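Local atomic coordinates of Lin1840 protein (Listeria innocua serovar 6a, PDB entry 4ZOC), a protein that probably hydrolyses terminal, non-reducing beta-D-glucosyl residues to release beta-D-glucose, and takes part in beta-1,2-glucan metabolism. Residues L618-S623 against Q696-H701; V644-V649 against E683-Y688. The protein carries 2 engineered substitutions. All blocks are in the same frame, centred on the assembly; numbering follows the deposited sequence. Where two conformers were deposited one is given.

How the interactions relate
Following the chain from its N terminus, strand 617-620 and the turn after it come first, and interaction 1 brings them against 696-701, closing a long, strand-rich loop without helix. Interaction 2 lies wholly within that loop: strand 638-648 is met by 683-688, which closes a shorter one. Both belong to the fibronectin type III-like part of the chain. Strands 638-648 and 699-706 are neighbours in one sheet, where Leu700 O lies 3.2 Å from Val649 N, a probable hydrogen bond. The two centres are about 9 Å apart. Interaction 1 holds the turn that follows 617-620, one of the two outermost strands of the sheet, and interaction 2 sets the 683-688 segment beside the magnesium site.

Interaction 1. Residues L618-S623 against Q696-H701; sequences LNLGES and QEPGLH
The side-chain amide of Gln696 is flanked on its two faces: Leu620 CD2 sits over one, 3.7 Å from Gln696 CD, while Phe685 CB lies on the other side of the plane, 3.4 Å from Gln696 NE2. Both polar atoms of the amide are used. Gly621 N donates to Gln696 OE1 at 2.9 Å, with a C=O...donor angle of 133° and the donor tilted 21° from the carbonyl plane. Gln696 NE2 donates to water 1 at 2.9 Å. That water gives its two protons to backbone carbonyls of the facing segment, at 2.9 Å to Asn619 O and 2.7 Å to Glu622 O, so amide and water together grip the turn at three points and fix which end of the glutamine is oxygen. Gln696 reaches this far because its CG is anti to the backbone N (chi1 -173°) and the chain stays extended beyond it.

The clasped element is a type II beta turn, Asn619 to Glu622, with glycine at its third position, where positive phi is favoured. It follows strand 617-620, an outermost strand of the fibronectin type III-like beta domain; strand 712-720 runs between it and strand 699-706, and its Val719 touches both Leu620 and Gln696. Glu622 folds back across the turn, its OE1 accepting Asn619 N at 2.9 Å nearly along the C-O axis. The side chains of Leu620 and Gln696 lie alongside each other, pointing opposite ways, and the same leucine methyl also reaches the proline ring, with Leu620 CD2 3.9 Å from Pro698 N. This is a surface contact. Glu697 turns away from Leu620: its OE2 is hydrogen-bonded to Ser652 OG, and its side chain ends near the magnesium ion.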
loop_
_atom_site.group_PDB
_atom_site.type_symbol
_atom_site.label_atom_id
_atom_site.label_comp_id
_atom_site.label_asym_id
_atom_site.label_seq_id
_atom_site.Cartn_x
_atom_site.Cartn_y
_atom_site.Cartn_z
ATOM N N LEU A 618 10.896 3.067 -36.126
ATOM C CA LEU A 618 9.472 3.134 -36.350
ATOM C C LEU A 618 9.152 4.588 -36.288
ATOM O O LEU A 618 9.799 5.376 -35.509
ATOM C CB LEU A 618 8.762 2.468 -35.194
ATOM C CG LEU A 618 7.558 1.621 -35.354
ATOM C CD1 LEU A 618 7.727 0.635 -36.485
ATOM C CD2 LEU A 618 7.311 0.939 -34.023
ATOM N N ASN A 619 8.224 4.998 -37.119
ATOM C CA ASN A 619 7.675 6.325 -37.002
ATOM C C ASN A 619 6.694 6.372 -35.871
ATOM O O ASN A 619 6.212 5.343 -35.436
ATOM C CB ASN A 619 7.030 6.715 -38.304
ATOM C CG ASN A 619 8.069 7.049 -39.384
ATOM O OD1 ASN A 619 8.033 6.497 -40.453
ATOM N ND2 ASN A 619 8.941 7.979 -39.106
ATOM N N LEU A 620 6.418 7.564 -35.384
ATOM C CA LEU A 620 5.357 7.755 -34.463
ATOM C C LEU A 620 4.079 7.372 -35.156
ATOM O O LEU A 620 3.920 7.532 -36.398
ATOM C CB LEU A 620 5.289 9.197 -34.021
ATOM C CG LEU A 620 6.452 9.726 -33.167
ATOM C CD1 LEU A 620 6.698 11.235 -33.308
ATOM C CD2 LEU A 620 6.258 9.301 -31.681
ATOM N N GLY A 621 3.136 6.869 -34.370
ATOM C CA GLY A 621 1.819 6.491 -34.915
ATOM C C GLY A 621 1.833 5.167 -35.679
ATOM O O GLY A 621 0.815 4.710 -36.116
ATOM N N GLU A 622 2.981 4.565 -35.852
ATOM C CA GLU A 622 3.101 3.401 -36.645
ATOM C C GLU A 622 3.064 2.167 -35.758
ATOM O O GLU A 622 3.584 2.200 -34.653
ATOM C CB GLU A 622 4.425 3.466 -37.348
ATOM C CG GLU A 622 4.618 2.331 -38.340
ATOM C CD GLU A 622 5.861 2.501 -39.216
ATOM O OE1 GLU A 622 6.786 3.320 -38.977
ATOM O OE2 GLU A 622 5.919 1.753 -40.152
ATOM N N SER A 623 2.469 1.093 -36.284
ATOM C CA SER A 623 2.396 -0.177 -35.612
ATOM C C SER A 623 3.704 -0.924 -35.754
ATOM O O SER A 623 4.425 -0.834 -36.750
ATOM C CB SER A 623 1.260 -1.033 -36.188
ATOM O OG SER A 623 -0.034 -0.518 -35.892
ATOM N N GLN A 696 2.241 9.886 -27.144
ATOM C CA GLN A 696 3.344 9.052 -27.570
ATOM C C GLN A 696 4.568 9.953 -27.755
ATOM O O GLN A 696 4.518 10.972 -28.438
ATOM C CB GLN A 696 3.009 8.316 -28.895
ATOM C CG GLN A 696 4.070 7.305 -29.266
ATOM C CD GLN A 696 3.967 6.634 -30.616
ATOM O OE1 GLN A 696 3.120 6.974 -31.490
ATOM N NE2 GLN A 696 4.808 5.597 -30.776
ATOM N N GLU A 697 5.668 9.578 -27.159
ATOM C CA GLU A 697 6.880 10.375 -27.153
ATOM C C GLU A 697 7.902 9.579 -27.989
ATOM O O GLU A 697 7.999 8.331 -27.877
ATOM C CB GLU A 697 7.425 10.531 -25.703
ATOM C CG GLU A 697 6.537 11.361 -24.829
ATOM C CD GLU A 697 6.978 11.458 -23.384
ATOM O OE1 GLU A 697 7.814 10.662 -22.913
ATOM O OE2 GLU A 697 6.457 12.371 -22.739
ATOM N N PRO A 698 8.686 10.304 -28.842
ATOM C CA PRO A 698 9.780 9.655 -29.541
ATOM C C PRO A 698 10.795 9.150 -28.510
ATOM O O PRO A 698 10.975 9.800 -27.417
ATOM C CB PRO A 698 10.361 10.723 -30.452
ATOM C CG PRO A 698 9.864 12.007 -29.896
ATOM C CD PRO A 698 8.637 11.761 -29.034
ATOM N N GLY A 699 11.394 8.020 -28.861
ATOM C CA GLY A 699 12.484 7.482 -28.074
ATOM C C GLY A 699 12.571 5.971 -28.219
ATOM O O GLY A 699 11.906 5.387 -29.052
ATOM N N LEU A 700 13.430 5.386 -27.371
ATOM C CA LEU A 700 13.779 4.028 -27.350
ATOM C C LEU A 700 12.746 3.190 -26.597
ATOM O O LEU A 700 12.370 3.538 -25.444
ATOM C CB LEU A 700 15.110 3.851 -26.606
ATOM C CG LEU A 700 15.704 2.398 -26.645
ATOM C CD1 LEU A 700 15.968 1.788 -28.036
ATOM C CD2 LEU A 700 17.008 2.343 -25.810
ATOM N N HIS A 701 12.366 2.060 -27.192
ATOM C CA HIS A 701 11.500 1.053 -26.528
ATOM C C HIS A 701 12.183 -0.278 -26.650
ATOM O O HIS A 701 12.939 -0.501 -27.619
ATOM C CB HIS A 701 10.132 0.968 -27.183
ATOM C CG HIS A 701 9.279 2.179 -26.936
ATOM N ND1 HIS A 701 8.215 2.184 -26.082
ATOM C CD2 HIS A 701 9.384 3.448 -27.414
ATOM C CE1 HIS A 701 7.722 3.406 -26.003
ATOM N NE2 HIS A 701 8.381 4.178 -26.852
HETATM O O HOH W 1 4.900 4.033 -33.210
#

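Interaction 2. Residues V644-V649 against E683-Y688; sequences VYLQDV and EAFSFY. With MG (magnesium ion), chain D.
Asp648 OD2 accepts a hydrogen bond from water 3 at 2.6 Å; water 4 lies 2.7 Å from OD2 with other acceptors also in reach. Water 3 also donates to Phe685 O, bridging to the backbone of the 683-688 segment; water 2 lies between the same two oxygens, but its bond to OD2 is weak and it has other acceptors in reach. The site lies in the fibronectin type III-like domain, where strand 638-648 ends at a magnesium ion. Asp648 binds the metal through its other oxygen, OD1, at 2.0 Å; waters 4 to 7 and Thr650 O complete six ligands. A chi1 of -167° sets CG opposite the backbone N, so one carboxylate serves metal and bridging water. The ion probably polarises its own waters, 4 to 7, and favours the charged carboxylate. Phe687 crosses Asp648 at about a right angle, ring and carboxylate planes 69° apart, with CE1 3.8 Å from OD2.

On the same strand, Leu646 CD2 packs against Ala684 CB at 4.1 Å. His701 meets the Phe685 ring edge-to-face. Leu646 CD2 also makes a CH-pi contact with one face of that ring, 3.7 Å from its centroid and 3° off the normal.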
loop_
_atom_site.group_PDB
_atom_site.type_symbol
_atom_site.label_atom_id
_atom_site.label_comp_id
_atom_site.label_asym_id
_atom_site.label_seq_id
_atom_site.Cartn_x
_atom_site.Cartn_y
_atom_site.Cartn_z
ATOM N N VAL A 644 4.097 -10.969 -25.435
ATOM C CA VAL A 644 4.904 -9.825 -25.917
ATOM C C VAL A 644 4.721 -8.657 -24.974
ATOM O O VAL A 644 3.593 -8.196 -24.734
ATOM C CB VAL A 644 4.528 -9.431 -27.348
ATOM C CG1 VAL A 644 5.393 -8.291 -27.826
ATOM C CG2 VAL A 644 4.574 -10.636 -28.269
ATOM N N TYR A 645 5.873 -8.148 -24.502
ATOM C CA TYR A 645 5.953 -7.013 -23.638
ATOM C C TYR A 645 6.686 -5.832 -24.282
ATOM O O TYR A 645 7.605 -5.982 -25.128
ATOM C CB TYR A 645 6.658 -7.426 -22.338
ATOM C CG TYR A 645 6.030 -8.545 -21.550
ATOM C CD1 TYR A 645 6.313 -9.853 -21.852
ATOM C CD2 TYR A 645 5.264 -8.275 -20.435
ATOM C CE1 TYR A 645 5.780 -10.909 -21.121
ATOM C CE2 TYR A 645 4.649 -9.305 -19.714
ATOM C CZ TYR A 645 4.921 -10.596 -20.048
ATOM O OH TYR A 645 4.383 -11.623 -19.356
ATOM N N LEU A 646 6.246 -4.664 -23.934
ATOM C CA LEU A 646 6.912 -3.447 -24.290
ATOM C C LEU A 646 7.424 -2.634 -23.032
ATOM O O LEU A 646 6.757 -2.587 -21.950
ATOM C CB LEU A 646 5.938 -2.608 -25.045
ATOM C CG LEU A 646 6.437 -1.770 -26.205
ATOM C CD1 LEU A 646 7.233 -2.662 -27.204
ATOM C CD2 LEU A 646 5.190 -1.139 -26.803
ATOM N N GLN A 647 8.612 -2.045 -23.160
ATOM C CA GLN A 647 9.143 -1.119 -22.261
ATOM C C GLN A 647 9.466 0.229 -22.945
ATOM O O GLN A 647 10.107 0.248 -23.993
ATOM C CB GLN A 647 10.412 -1.629 -21.621
ATOM C CG GLN A 647 11.043 -0.644 -20.632
ATOM C CD GLN A 647 12.386 -1.099 -20.070
ATOM O OE1 GLN A 647 13.054 -1.964 -20.614
ATOM N NE2 GLN A 647 12.763 -0.526 -18.929
ATOM N N ASP A 648 9.049 1.338 -22.319
ATOM C CA ASP A 648 9.427 2.686 -22.657
ATOM C C ASP A 648 10.630 3.064 -21.783
ATOM O O ASP A 648 10.464 3.324 -20.600
ATOM C CB ASP A 648 8.235 3.613 -22.469
ATOM C CG ASP A 648 8.417 4.980 -23.074
ATOM O OD1 ASP A 648 9.552 5.355 -23.507
ATOM O OD2 ASP A 648 7.384 5.702 -23.093
ATOM N N VAL A 649 11.812 3.128 -22.370
ATOM C CA VAL A 649 13.050 3.166 -21.587
ATOM C C VAL A 649 13.258 4.510 -20.842
ATOM O O VAL A 649 13.672 4.552 -19.660
ATOM C CB VAL A 649 14.244 2.821 -22.484
ATOM C CG1 VAL A 649 15.481 2.961 -21.726
ATOM C CG2 VAL A 649 14.147 1.398 -23.023
ATOM N N GLU A 683 -0.924 2.873 -29.884
ATOM C CA GLU A 683 -1.506 2.929 -28.571
ATOM C C GLU A 683 -0.673 2.123 -27.534
ATOM O O GLU A 683 -0.556 2.522 -26.384
ATOM C CB GLU A 683 -2.983 2.450 -28.628
ATOM C CG GLU A 683 -3.716 2.711 -27.332
ATOM C CD GLU A 683 -3.485 1.613 -26.291
ATOM O OE1 GLU A 683 -3.328 0.434 -26.692
ATOM O OE2 GLU A 683 -3.451 1.935 -25.074
ATOM N N ALA A 684 -0.056 1.031 -27.963
ATOM C CA ALA A 684 0.789 0.195 -27.078
ATOM C C ALA A 684 1.982 0.961 -26.626
ATOM O O ALA A 684 2.562 0.627 -25.586
ATOM C CB ALA A 684 1.214 -1.064 -27.776
ATOM N N PHE A 685 2.384 1.978 -27.413
ATOM C CA PHE A 685 3.549 2.783 -27.082
ATOM C C PHE A 685 3.233 4.046 -26.267
ATOM O O PHE A 685 4.136 4.780 -25.895
ATOM C CB PHE A 685 4.291 3.207 -28.381
ATOM C CG PHE A 685 4.936 2.080 -29.124
ATOM C CD1 PHE A 685 4.202 1.227 -29.953
ATOM C CD2 PHE A 685 6.292 1.907 -29.064
ATOM C CE1 PHE A 685 4.820 0.162 -30.615
ATOM C CE2 PHE A 685 6.915 0.830 -29.674
ATOM C CZ PHE A 685 6.202 -0.021 -30.503
ATOM N N SER A 686 1.948 4.273 -26.043
ATOM C CA SER A 686 1.455 5.499 -25.464
ATOM C C SER A 686 1.208 5.328 -23.985
ATOM O O SER A 686 1.094 4.186 -23.457
ATOM C CB SER A 686 0.186 5.885 -26.176
ATOM O OG SER A 686 0.514 6.111 -27.560
ATOM N N PHE A 687 1.082 6.500 -23.331
ATOM C CA PHE A 687 0.857 6.590 -21.906
ATOM C C PHE A 687 0.305 7.934 -21.493
ATOM O O PHE A 687 0.324 8.859 -22.266
ATOM C CB PHE A 687 2.141 6.299 -21.118
ATOM C CG PHE A 687 3.159 7.383 -21.197
ATOM C CD1 PHE A 687 3.968 7.480 -22.360
ATOM C CD2 PHE A 687 3.274 8.317 -20.242
ATOM C CE1 PHE A 687 4.917 8.480 -22.447
ATOM C CE2 PHE A 687 4.215 9.320 -20.341
ATOM C CZ PHE A 687 5.008 9.390 -21.489
ATOM N N TYR A 688 -0.192 8.023 -20.231
ATOM C CA TYR A 688 -0.664 9.229 -19.663
ATOM C C TYR A 688 0.438 10.070 -19.043
ATOM O O TYR A 688 1.161 9.571 -18.237
ATOM C CB TYR A 688 -1.727 8.929 -18.604
ATOM C CG TYR A 688 -3.012 8.485 -19.250
ATOM C CD1 TYR A 688 -3.882 9.356 -19.734
ATOM C CD2 TYR A 688 -3.283 7.124 -19.431
ATOM C CE1 TYR A 688 -5.076 8.902 -20.337
ATOM C CE2 TYR A 688 -4.437 6.663 -20.016
ATOM C CZ TYR A 688 -5.346 7.557 -20.437
ATOM O OH TYR A 688 -6.460 7.042 -21.007
HETATM MG MG MG D . 10.264 7.061 -24.261
HETATM O O HOH W 2 5.745 7.033 -25.663
HETATM O O HOH W 3 5.196 4.213 -23.208
HETATM O O HOH W 4 8.458 8.055 -23.811
HETATM O O HOH W 5 9.578 6.747 -26.134
HETATM O O HOH W 6 12.045 6.002 -24.577
HETATM O O HOH W 7 11.172 8.905 -24.878
#